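Local coordinates for protein processed glycerol phosphate lipoteichoic acid synthase 2 (Bacillus subtilis, PDB 2W8D) that belongs to the sulfatase family of the alkaline phosphatase clan and holds a magnesium ion at a site that includes a phosphorylated residue, at residues T280-D283 with N284-Q288; Y356-S360 with G361-D365; D399-R402 with F403-P406; E141-K144 with A145-I148; V20-N23 with V24-G27. One frame throughout, in Å; residues are numbered along the deposited sequence.

Contact 1 (T280-D283 with N284-Q288); sequences TDYD and NAQLQ
Gln286 lays the middle of its side chain over one face of the Tyr282 ring. Its CG sits 4.0 Å from the ring centroid, displaced toward the rim, in a CH-pi contact. The amide continues across the ring nearly flat, the two planes 24° apart, with Gln286 NE2 3.3 Å from Tyr282 CE1. Two features bring the groups together: Tyr282 CG stands anti to the backbone N (chi1 164°), and the glutamine chain folds back at chi2 (-45°). Glutamine suits this place because its methylenes can lie on an aromatic face while the amide oxygen still takes a hydrogen bond from Arg289. The tyrosine hydroxyl pairs with Thr366 O.

Behind this pair runs the backbone of the short helix 281-286. Gln286 N donates to Tyr282 O at 3.2 Å, and Asn284 N to Thr280 O at 3.0 Å. Thr280 is the N-cap and forms a capping box with Asp283. Asp283 N donates to Thr280 OG1 at 3.3 Å, while Thr280 N reaches Asp283 OD2 at 3.0 Å from above the carboxylate plane. At the other end, Gln288 NE2 turns back to Asn284 O, 3.0 Å away, and a water links Asp281 O with Asn284 ND2.

Threonine and aspartate thus serve two amides at the start of the helix that have no preceding helical carbonyl. The carboxylate at this N-terminus is probably also steadied by the helix dipole, whereas the tyrosine-glutamine pair relies on the CH-pi contact and on dispersion between the glutamine chain and the ring.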
# COMPACT_ATOMS: atom_id res chain seq x y z
N THR A 280 2.01 11.13 -22.57
CA THR A 280 0.85 10.44 -23.18
C THR A 280 0.02 9.62 -22.15
O THR A 280 0.41 9.49 -20.98
CB THR A 280 1.32 9.51 -24.31
OG1 THR A 280 2.24 8.54 -23.79
CG2 THR A 280 1.99 10.30 -25.46
N ASP A 281 -1.10 9.03 -22.58
CA ASP A 281 -1.89 8.09 -21.74
C ASP A 281 -1.02 6.94 -21.27
O ASP A 281 -1.10 6.53 -20.12
CB ASP A 281 -3.03 7.44 -22.55
CG ASP A 281 -4.25 8.35 -22.74
OD1 ASP A 281 -4.42 9.35 -22.01
OD2 ASP A 281 -5.05 8.02 -23.66
N TYR A 282 -0.23 6.41 -22.19
CA TYR A 282 0.72 5.35 -21.92
C TYR A 282 1.72 5.79 -20.83
O TYR A 282 1.94 5.04 -19.90
CB TYR A 282 1.43 4.90 -23.23
CG TYR A 282 2.69 4.10 -22.94
CD1 TYR A 282 2.61 2.73 -22.68
CD2 TYR A 282 3.93 4.73 -22.84
CE1 TYR A 282 3.72 2.00 -22.35
CE2 TYR A 282 5.10 4.00 -22.50
CZ TYR A 282 4.98 2.64 -22.25
OH TYR A 282 6.08 1.88 -21.91
N ASP A 283 2.34 6.97 -20.94
CA ASP A 283 3.34 7.43 -19.96
C ASP A 283 2.70 7.57 -18.59
O ASP A 283 3.24 7.09 -17.60
CB ASP A 283 4.00 8.77 -20.34
CG ASP A 283 4.69 8.74 -21.70
OD1 ASP A 283 5.30 7.71 -22.05
OD2 ASP A 283 4.64 9.78 -22.42
N ASN A 284 1.53 8.21 -18.54
CA ASN A 284 0.76 8.28 -17.32
C ASN A 284 0.46 6.93 -16.65
O ASN A 284 0.50 6.83 -15.43
CB ASN A 284 -0.52 9.06 -17.48
CG ASN A 284 -1.10 9.44 -16.14
OD1 ASN A 284 -0.45 10.14 -15.36
ND2 ASN A 284 -2.29 8.95 -15.84
N ALA A 285 0.19 5.89 -17.44
CA ALA A 285 -0.01 4.56 -16.87
C ALA A 285 1.29 4.06 -16.19
O ALA A 285 1.25 3.50 -15.06
CB ALA A 285 -0.47 3.61 -17.93
N GLN A 286 2.42 4.32 -16.85
CA GLN A 286 3.72 3.98 -16.30
C GLN A 286 4.00 4.71 -15.01
O GLN A 286 4.70 4.18 -14.16
CB GLN A 286 4.89 4.20 -17.32
CG GLN A 286 4.67 3.52 -18.67
CD GLN A 286 4.16 2.09 -18.52
OE1 GLN A 286 4.78 1.29 -17.83
NE2 GLN A 286 3.04 1.76 -19.16
N LEU A 287 3.44 5.92 -14.86
CA LEU A 287 3.67 6.74 -13.66
C LEU A 287 2.83 6.31 -12.43
O LEU A 287 2.90 6.95 -11.39
CB LEU A 287 3.44 8.23 -13.96
CG LEU A 287 4.60 8.83 -14.78
CD1 LEU A 287 4.17 10.08 -15.55
CD2 LEU A 287 5.84 9.07 -13.88
N GLN A 288 2.01 5.28 -12.59
CA GLN A 288 1.22 4.75 -11.49
C GLN A 288 2.02 3.72 -10.69
O GLN A 288 1.50 3.16 -9.74
CB GLN A 288 -0.11 4.15 -11.99
CG GLN A 288 -0.99 5.15 -12.81
CD GLN A 288 -1.16 6.52 -12.16
OE1 GLN A 288 -1.72 6.62 -11.06
NE2 GLN A 288 -0.66 7.57 -12.81
O HOH W 1 -3.04 6.95 -18.15

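Contact 2 (Y356-S360 with G361-D365); sequences YTKIS and GKYYD
A beta hairpin with a two-residue loop, Ser360 and Gly361, joins strands 356-359 and 362-365 through a type I' turn from Ile359 to Lys362. Both loop residues have positive phi, a conformation glycine adopts easily. Ile359 and Lys362 close the turn as a hydrogen-bonded pair: Ile359 N donates to Lys362 O and Lys362 N to Ile359 O, both at 2.9 Å. Thr357 and Tyr364 repeat the pattern, with Tyr364 N 2.8 Å from Thr357 O.

Between them lies the non-hydrogen-bonded pair Lys358 and Tyr363, whose side chains share one face of the sheet. Lys358 CG stands over the centre of the tyrosine ring, 3.8 Å from the centroid. With CG anti to the backbone N (chi1 -160°) and the rest of the chain extended, the lysine runs across the ring to place CE 3.7 Å from Tyr363 OH. Its NZ forms a salt bridge with Asp382. The same ring turns an edge toward the face of Tyr356 in a T-shaped stack, planes at 70°, and Tyr356 OH accepts from Asp378 N.

On the other face, a water bridges Ile359 O and Tyr364 OH, while buried Thr357 OG1 has no hydrogen-bond partner in the model.

Long side chains suit this hairpin because they combine an apolar middle with a polar end: the lysine methylenes lie on one face of Tyr363, while the ammonium carries its charge on to an aspartate.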
# COMPACT_ATOMS: atom_id res chain seq x y z
N TYR A 356 1.23 -6.00 -21.98
CA TYR A 356 0.30 -4.97 -22.44
C TYR A 356 0.01 -3.92 -21.41
O TYR A 356 -0.09 -4.22 -20.21
CB TYR A 356 -1.07 -5.59 -22.76
CG TYR A 356 -1.11 -6.60 -23.84
CD1 TYR A 356 -0.58 -6.34 -25.10
CD2 TYR A 356 -1.72 -7.83 -23.62
CE1 TYR A 356 -0.67 -7.29 -26.12
CE2 TYR A 356 -1.80 -8.77 -24.61
CZ TYR A 356 -1.28 -8.50 -25.86
OH TYR A 356 -1.37 -9.47 -26.82
N THR A 357 -0.12 -2.68 -21.87
CA THR A 357 -0.82 -1.67 -21.09
C THR A 357 -2.10 -1.22 -21.80
O THR A 357 -2.07 -0.79 -22.97
CB THR A 357 0.09 -0.57 -20.42
OG1 THR A 357 -0.38 0.76 -20.71
CG2 THR A 357 1.56 -0.72 -20.73
N LYS A 358 -3.23 -1.41 -21.13
CA LYS A 358 -4.52 -1.09 -21.70
C LYS A 358 -5.11 0.11 -21.00
O LYS A 358 -5.35 0.05 -19.80
CB LYS A 358 -5.50 -2.24 -21.52
CG LYS A 358 -6.68 -2.15 -22.49
CD LYS A 358 -7.92 -2.76 -21.91
CE LYS A 358 -9.01 -2.84 -22.95
NZ LYS A 358 -10.16 -3.59 -22.40
N ILE A 359 -5.38 1.18 -21.75
CA ILE A 359 -5.92 2.42 -21.19
C ILE A 359 -7.08 2.93 -22.07
O ILE A 359 -6.92 3.13 -23.28
CB ILE A 359 -4.82 3.52 -21.07
CG1 ILE A 359 -3.61 3.00 -20.29
CG2 ILE A 359 -5.36 4.80 -20.40
CD1 ILE A 359 -3.86 2.77 -18.71
N SER A 360 -8.25 3.12 -21.44
CA SER A 360 -9.50 3.50 -22.14
C SER A 360 -9.69 2.73 -23.43
O SER A 360 -9.95 3.32 -24.48
CB SER A 360 -9.56 5.02 -22.44
OG SER A 360 -8.94 5.73 -21.39
N GLY A 361 -9.53 1.42 -23.36
CA GLY A 361 -9.71 0.56 -24.54
C GLY A 361 -8.60 0.54 -25.59
O GLY A 361 -8.70 -0.18 -26.56
N LYS A 362 -7.54 1.32 -25.42
CA LYS A 362 -6.39 1.20 -26.30
C LYS A 362 -5.28 0.30 -25.69
O LYS A 362 -5.05 0.32 -24.47
CB LYS A 362 -5.83 2.58 -26.64
CG LYS A 362 -6.71 3.38 -27.56
CD LYS A 362 -6.16 4.81 -27.67
CE LYS A 362 -6.61 5.53 -28.94
NZ LYS A 362 -8.07 5.82 -28.94
N TYR A 363 -4.61 -0.45 -26.54
CA TYR A 363 -3.51 -1.30 -26.10
C TYR A 363 -2.16 -0.80 -26.59
O TYR A 363 -1.98 -0.45 -27.77
CB TYR A 363 -3.66 -2.71 -26.62
CG TYR A 363 -4.68 -3.56 -25.94
CD1 TYR A 363 -4.34 -4.35 -24.84
CD2 TYR A 363 -5.98 -3.63 -26.43
CE1 TYR A 363 -5.29 -5.18 -24.23
CE2 TYR A 363 -6.92 -4.44 -25.83
CZ TYR A 363 -6.57 -5.21 -24.74
OH TYR A 363 -7.51 -6.02 -24.14
N TYR A 364 -1.20 -0.84 -25.68
CA TYR A 364 0.15 -0.47 -26.01
C TYR A 364 1.06 -1.60 -25.60
O TYR A 364 0.74 -2.36 -24.67
CB TYR A 364 0.56 0.78 -25.25
CG TYR A 364 -0.38 1.94 -25.43
CD1 TYR A 364 -0.13 2.93 -26.37
CD2 TYR A 364 -1.52 2.05 -24.65
CE1 TYR A 364 -1.01 4.01 -26.53
CE2 TYR A 364 -2.40 3.12 -24.79
CZ TYR A 364 -2.14 4.09 -25.71
OH TYR A 364 -3.03 5.12 -25.83
N ASP A 365 2.19 -1.71 -26.31
CA ASP A 365 3.23 -2.61 -25.86
C ASP A 365 3.85 -2.04 -24.59
O ASP A 365 4.35 -0.92 -24.58
CB ASP A 365 4.30 -2.80 -26.94
CG ASP A 365 5.42 -3.71 -26.47
OD1 ASP A 365 5.17 -4.92 -26.26
OD2 ASP A 365 6.55 -3.20 -26.28
O HOH W 2 -9.90 -5.70 -24.35
O HOH W 3 -5.20 5.49 -24.42

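Contact 3 (D399-R402 with F403-P406)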
# COMPACT_ATOMS: atom_id res chain seq x y z
N ASP A 399 -21.63 -8.72 0.39
CA ASP A 399 -21.18 -8.96 1.77
C ASP A 399 -21.10 -10.49 2.04
O ASP A 399 -21.73 -11.02 2.97
CB ASP A 399 -22.08 -8.21 2.77
CG ASP A 399 -21.55 -8.25 4.20
OD1 ASP A 399 -20.33 -8.45 4.37
OD2 ASP A 399 -22.34 -8.09 5.15
N LEU A 400 -20.31 -11.17 1.23
CA LEU A 400 -20.37 -12.64 1.10
C LEU A 400 -19.65 -13.36 2.23
O LEU A 400 -19.96 -14.53 2.52
CB LEU A 400 -19.79 -13.11 -0.25
CG LEU A 400 -20.63 -12.82 -1.49
CD1 LEU A 400 -20.00 -13.49 -2.70
CD2 LEU A 400 -22.09 -13.29 -1.31
N LEU A 401 -18.70 -12.68 2.85
CA LEU A 401 -17.97 -13.22 3.98
C LEU A 401 -18.85 -13.54 5.23
O LEU A 401 -18.40 -14.26 6.12
CB LEU A 401 -16.72 -12.37 4.29
CG LEU A 401 -15.70 -12.29 3.14
CD1 LEU A 401 -14.51 -11.34 3.42
CD2 LEU A 401 -15.17 -13.65 2.71
N ARG A 402 -20.09 -13.05 5.29
CA ARG A 402 -21.06 -13.56 6.29
C ARG A 402 -21.28 -15.08 6.14
O ARG A 402 -21.71 -15.75 7.09
CB ARG A 402 -22.44 -12.88 6.16
CG ARG A 402 -22.44 -11.38 6.44
CD ARG A 402 -23.78 -10.81 6.12
NE ARG A 402 -24.00 -10.69 4.68
CZ ARG A 402 -25.20 -10.54 4.10
NH1 ARG A 402 -26.29 -10.52 4.86
NH2 ARG A 402 -25.30 -10.44 2.78
N PHE A 403 -21.02 -15.61 4.95
CA PHE A 403 -21.35 -16.99 4.62
C PHE A 403 -20.11 -17.86 4.37
O PHE A 403 -20.23 -18.95 3.84
CB PHE A 403 -22.28 -17.03 3.40
CG PHE A 403 -23.45 -16.06 3.48
CD1 PHE A 403 -24.43 -16.22 4.46
CD2 PHE A 403 -23.55 -14.98 2.60
CE1 PHE A 403 -25.48 -15.33 4.56
CE2 PHE A 403 -24.61 -14.09 2.68
CZ PHE A 403 -25.56 -14.26 3.66
N TYR A 404 -18.93 -17.36 4.73
CA TYR A 404 -17.70 -18.12 4.55
C TYR A 404 -16.91 -18.22 5.85
O TYR A 404 -16.57 -17.20 6.45
CB TYR A 404 -16.82 -17.46 3.51
CG TYR A 404 -15.64 -18.31 3.15
CD1 TYR A 404 -14.36 -17.97 3.58
CD2 TYR A 404 -15.82 -19.48 2.42
CE1 TYR A 404 -13.27 -18.77 3.25
CE2 TYR A 404 -14.75 -20.29 2.09
CZ TYR A 404 -13.48 -19.95 2.51
OH TYR A 404 -12.42 -20.77 2.17
N GLU A 405 -16.58 -19.45 6.26
CA GLU A 405 -15.71 -19.65 7.43
C GLU A 405 -14.41 -20.37 7.07
O GLU A 405 -14.42 -21.56 6.78
CB GLU A 405 -16.42 -20.42 8.54
CG GLU A 405 -17.95 -20.29 8.54
CD GLU A 405 -18.53 -20.25 9.95
OE1 GLU A 405 -19.33 -21.15 10.30
OE2 GLU A 405 -18.17 -19.32 10.71
N PRO A 406 -13.27 -19.63 7.09
CA PRO A 406 -11.95 -20.22 6.91
C PRO A 406 -11.59 -20.97 8.18
O PRO A 406 -12.20 -20.71 9.21
CB PRO A 406 -11.03 -19.00 6.73
CG PRO A 406 -11.94 -17.82 6.51
CD PRO A 406 -13.20 -18.18 7.27
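Asp399 meets Phe403 through its carbonyl, with O 4.2 Å from ring atom CE2. At positive phi it is the C-prime residue of the Schellman motif that ends helix 380-397, and its OD1 accepts from Thr111 N. Next comes Leu400, whose O takes the hydrogen bond from Phe403 N at 2.9 Å and so tightens the chain into a 3-10 turn. Its apolar side chain touches Val7 of helix 6-17, as does Phe403. Leu401 follows with CD2 4.2 Å from Tyr404 CB; Tyr404 N donates only weakly to Leu401 O.

Arg402 meets Phe403 with both its base and its tip. Its CB lies 4.0 Å from the centroid of the Phe403 ring, almost exactly on the ring normal. The chain then runs beside the phenylalanine and bends at chi3 (-75°), so that Phe403 CZ comes over the middle of the guanidinium, 3.8 Å from Arg402 CZ. The two planes are inclined by 49°, not stacked flat. Arg402 NE points back to Asp399 O, 2.9 Å away, on a lone pair and nearly straight at 174°. NH2 binds Gly398 O.

The arginine therefore serves two roles that suit its long, flat-ended chain: carbon against the aromatic ring, N-H groups toward carbonyls at the finished helix. Asp399 OD2, 3.1 Å from NE but well out of the guanidinium plane, adds a salt bridge of charge alone, which probably reinforces the grip.

Contact 4 (E141-K144 with A145-I148); sequences EMYK and AEGI
The Tyr143 ring and the Glu146 carboxylate lie nearly parallel, 17° apart, but they meet at the ring edge: Glu146 OE1 sits close to the ring plane, 3.6 Å from Tyr143 CD1. Ile148 comes at the ring obliquely, its CG1 4.0 Å from Tyr143 CG, and Phe151 adds an edge-to-face ring contact. The small chi2 of Tyr143 (-10°) turns the ring so that the CD1 edge looks toward the glutamate. The other oxygen, Glu146 OE2, lies beside Met142, a selenomethionine in this crystal, 4.1 Å from its CG. Met142 SE lies 4.4 Å from Ala145 CB, a loose apolar contact with the small methyl.

These side chains are set by the close of helix 139-145. Gly147, at positive phi that glycine tolerates readily, is the turning point of a Schellman motif. Ile148 N returns to Tyr143 O at 3.0 Å, and Gly147 N meets Lys144 O at 3.2 Å from well above the carbonyl plane. Glu146 N is shared, weakly, between Met142 O and Tyr143 O. Outside, Tyr143 OH pairs with Glu88 and Glu146 OE2 with Asn93, so both polar ends tie this turn to helix 86-93. The Tyr143 side chain lies about 12 Å from the bound magnesium ion.

In this buried setting the carboxylate offers one oxygen to an amide donor and the other to the ring's C-H edge, where the positive rim of the aromatic would probably ease its charge.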
# COMPACT_ATOMS: atom_id res chain seq x y z
N GLU A 141 -14.74 3.52 12.28
CA GLU A 141 -15.78 2.49 12.06
C GLU A 141 -15.17 1.26 11.35
O GLU A 141 -15.37 0.13 11.81
CB GLU A 141 -17.03 3.05 11.33
CG GLU A 141 -18.22 2.15 11.53
CD GLU A 141 -19.47 2.41 10.64
OE1 GLU A 141 -19.45 3.28 9.71
OE2 GLU A 141 -20.48 1.68 10.91
N MSE A 142 -14.38 1.48 10.31
CA MSE A 142 -13.85 0.40 9.47
C MSE A 142 -12.78 -0.47 10.13
O MSE A 142 -12.70 -1.66 9.85
CB MSE A 142 -13.28 0.98 8.15
CG MSE A 142 -12.52 -0.02 7.26
SE MSE A 142 -13.70 -1.52 6.66
CE MSE A 142 -14.53 -0.82 5.00
N TYR A 143 -11.94 0.14 10.95
CA TYR A 143 -10.92 -0.58 11.66
C TYR A 143 -11.54 -1.56 12.63
O TYR A 143 -10.97 -2.60 12.91
CB TYR A 143 -10.02 0.37 12.43
CG TYR A 143 -9.02 1.12 11.59
CD1 TYR A 143 -8.80 0.82 10.24
CD2 TYR A 143 -8.29 2.14 12.16
CE1 TYR A 143 -7.88 1.57 9.49
CE2 TYR A 143 -7.38 2.86 11.44
CZ TYR A 143 -7.16 2.58 10.13
OH TYR A 143 -6.21 3.35 9.51
N LYS A 144 -12.72 -1.24 13.14
CA LYS A 144 -13.37 -2.12 14.10
C LYS A 144 -13.80 -3.37 13.37
O LYS A 144 -13.68 -4.49 13.90
CB LYS A 144 -14.59 -1.45 14.71
CG LYS A 144 -14.26 -0.30 15.60
CD LYS A 144 -15.57 0.28 16.06
CE LYS A 144 -15.50 0.75 17.46
NZ LYS A 144 -15.30 2.19 17.48
N ALA A 145 -14.30 -3.19 12.15
CA ALA A 145 -14.70 -4.31 11.32
C ALA A 145 -13.46 -5.16 10.98
O ALA A 145 -13.57 -6.38 10.79
CB ALA A 145 -15.39 -3.81 10.03
N GLU A 146 -12.30 -4.52 10.91
CA GLU A 146 -11.06 -5.20 10.50
C GLU A 146 -10.33 -5.89 11.67
O GLU A 146 -9.33 -6.58 11.46
CB GLU A 146 -10.12 -4.24 9.74
CG GLU A 146 -10.66 -3.82 8.37
CD GLU A 146 -9.73 -2.86 7.58
OE1 GLU A 146 -8.92 -2.10 8.19
OE2 GLU A 146 -9.82 -2.90 6.31
N GLY A 147 -10.87 -5.71 12.87
CA GLY A 147 -10.28 -6.19 14.09
C GLY A 147 -9.07 -5.45 14.62
O GLY A 147 -8.31 -6.02 15.40
N ILE A 148 -8.86 -4.20 14.22
CA ILE A 148 -7.68 -3.52 14.72
C ILE A 148 -7.93 -3.23 16.21
O ILE A 148 -8.96 -2.61 16.54
CB ILE A 148 -7.34 -2.21 13.97
CG1 ILE A 148 -7.18 -2.38 12.44
CG2 ILE A 148 -6.08 -1.57 14.56
CD1 ILE A 148 -6.44 -3.56 11.97

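Contact 5 (V20-N23 with V24-G27); sequences VPNN and VYFG
Asn22 O receives two backbone donors, Tyr25 N at 2.9 Å from above the carbonyl plane and Phe26 N at 2.8 Å within it, which curls the chain into a tight turn with no regular helix. The Asn22 side chain strengthens the bend: OD1 accepts from Val24 N at 3.0 Å, completing an Asx turn. Its CG, anti to the backbone N (chi1 -171°), holds the amide alongside the valine, with OD1 only 3.1 Å from Val24 CB. The other branch, ND2, comes to the edge of the Tyr25 ring, 3.2 Å from CD2, the amide standing steeply against the ring at 79°. Its hydrogen-bond partner is Leu336 O. One methyl of Val24, CG1, rests over the centre of the same ring.

Pro21, just before the turn, and Phe26, at its end, lie side by side. Pro21 CB is 3.7 Å from Phe26 CD1, and both residues touch His319 of helix 313-320. Proline suits this place as a rigid apolar surface just ahead of the turn. Asn23 OD1 lies at the Phe26 ring edge, near its plane. Gly27 then shares a backbone hydrogen bond with His319.

Asparagine is apt at the head of such a turn because its short amide can accept from the chain two residues on and still donate elsewhere; the three bonds it takes locally define the bend, while Pro21 and Phe26 pack the turn against helix 313-320.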
# COMPACT_ATOMS: atom_id res chain seq x y z
N VAL A 20 0.67 -20.90 -4.99
CA VAL A 20 1.28 -21.50 -3.78
C VAL A 20 2.61 -20.81 -3.37
O VAL A 20 3.26 -20.19 -4.22
CB VAL A 20 1.50 -23.04 -3.91
CG1 VAL A 20 0.22 -23.74 -4.34
CG2 VAL A 20 2.61 -23.35 -4.89
N PRO A 21 3.00 -20.90 -2.08
CA PRO A 21 4.19 -20.21 -1.55
C PRO A 21 5.55 -20.78 -1.97
O PRO A 21 5.70 -21.99 -2.10
CB PRO A 21 4.02 -20.34 -0.03
CG PRO A 21 2.58 -20.75 0.20
CD PRO A 21 2.22 -21.55 -1.00
N ASN A 22 6.51 -19.88 -2.18
CA ASN A 22 7.93 -20.17 -2.38
C ASN A 22 8.56 -20.66 -1.05
O ASN A 22 8.62 -19.88 -0.09
CB ASN A 22 8.58 -18.85 -2.84
CG ASN A 22 10.03 -19.00 -3.31
OD1 ASN A 22 10.73 -19.99 -3.02
ND2 ASN A 22 10.51 -17.98 -4.03
N ASN A 23 9.01 -21.92 -0.97
CA ASN A 23 9.61 -22.37 0.30
C ASN A 23 10.96 -21.75 0.64
O ASN A 23 11.43 -21.87 1.77
CB ASN A 23 9.65 -23.90 0.48
CG ASN A 23 9.68 -24.31 1.99
OD1 ASN A 23 9.19 -23.57 2.86
ND2 ASN A 23 10.27 -25.49 2.29
N VAL A 24 11.59 -21.09 -0.33
CA VAL A 24 12.74 -20.24 -0.02
C VAL A 24 12.33 -19.15 0.96
O VAL A 24 13.16 -18.69 1.76
CB VAL A 24 13.32 -19.60 -1.30
CG1 VAL A 24 14.27 -18.46 -0.95
CG2 VAL A 24 14.02 -20.67 -2.15
N TYR A 25 11.06 -18.75 0.93
CA TYR A 25 10.59 -17.61 1.73
C TYR A 25 9.49 -17.93 2.75
O TYR A 25 9.33 -17.19 3.71
CB TYR A 25 10.15 -16.45 0.81
CG TYR A 25 11.26 -15.96 -0.11
CD1 TYR A 25 12.39 -15.33 0.40
CD2 TYR A 25 11.17 -16.15 -1.48
CE1 TYR A 25 13.40 -14.89 -0.43
CE2 TYR A 25 12.18 -15.72 -2.34
CZ TYR A 25 13.29 -15.08 -1.81
OH TYR A 25 14.30 -14.67 -2.65
N PHE A 26 8.75 -19.01 2.55
CA PHE A 26 7.56 -19.26 3.35
C PHE A 26 7.89 -19.59 4.79
O PHE A 26 8.55 -20.59 5.07
CB PHE A 26 6.74 -20.40 2.73
CG PHE A 26 5.54 -20.76 3.53
CD1 PHE A 26 4.43 -19.90 3.58
CD2 PHE A 26 5.50 -21.94 4.26
CE1 PHE A 26 3.29 -20.22 4.33
CE2 PHE A 26 4.38 -22.28 5.02
CZ PHE A 26 3.27 -21.43 5.07
N GLY A 27 7.44 -18.75 5.71
CA GLY A 27 7.62 -19.04 7.13
C GLY A 27 8.95 -18.52 7.66
O GLY A 27 9.21 -18.60 8.85

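How the contacts relate
All five are local contacts, met along the chain in the order 5, 4, 1, 2, 3. Contacts 1 and 2 are the pair that touch, with centres 10 Å apart: helix 281-286 packs on the hairpin, where Ala285 CB lies 3.6 Å from Ile359 CD1 and Tyr282 CD1 3.8 Å from Tyr364 CB. A helix of the sulfatase-family region thereby meets the separate five-stranded antiparallel sheet. Contact 3 follows the end of helix 380-397 and contact 4 closes helix 139-145; their centres are 16 Å apart and they do not touch. Contact 4 lies opposite contacts 1 and 2 across the chain's centre. Contact 5, in the loop before strand 33-39 of the large mixed sheet, stands at least 27 Å between centres from the rest.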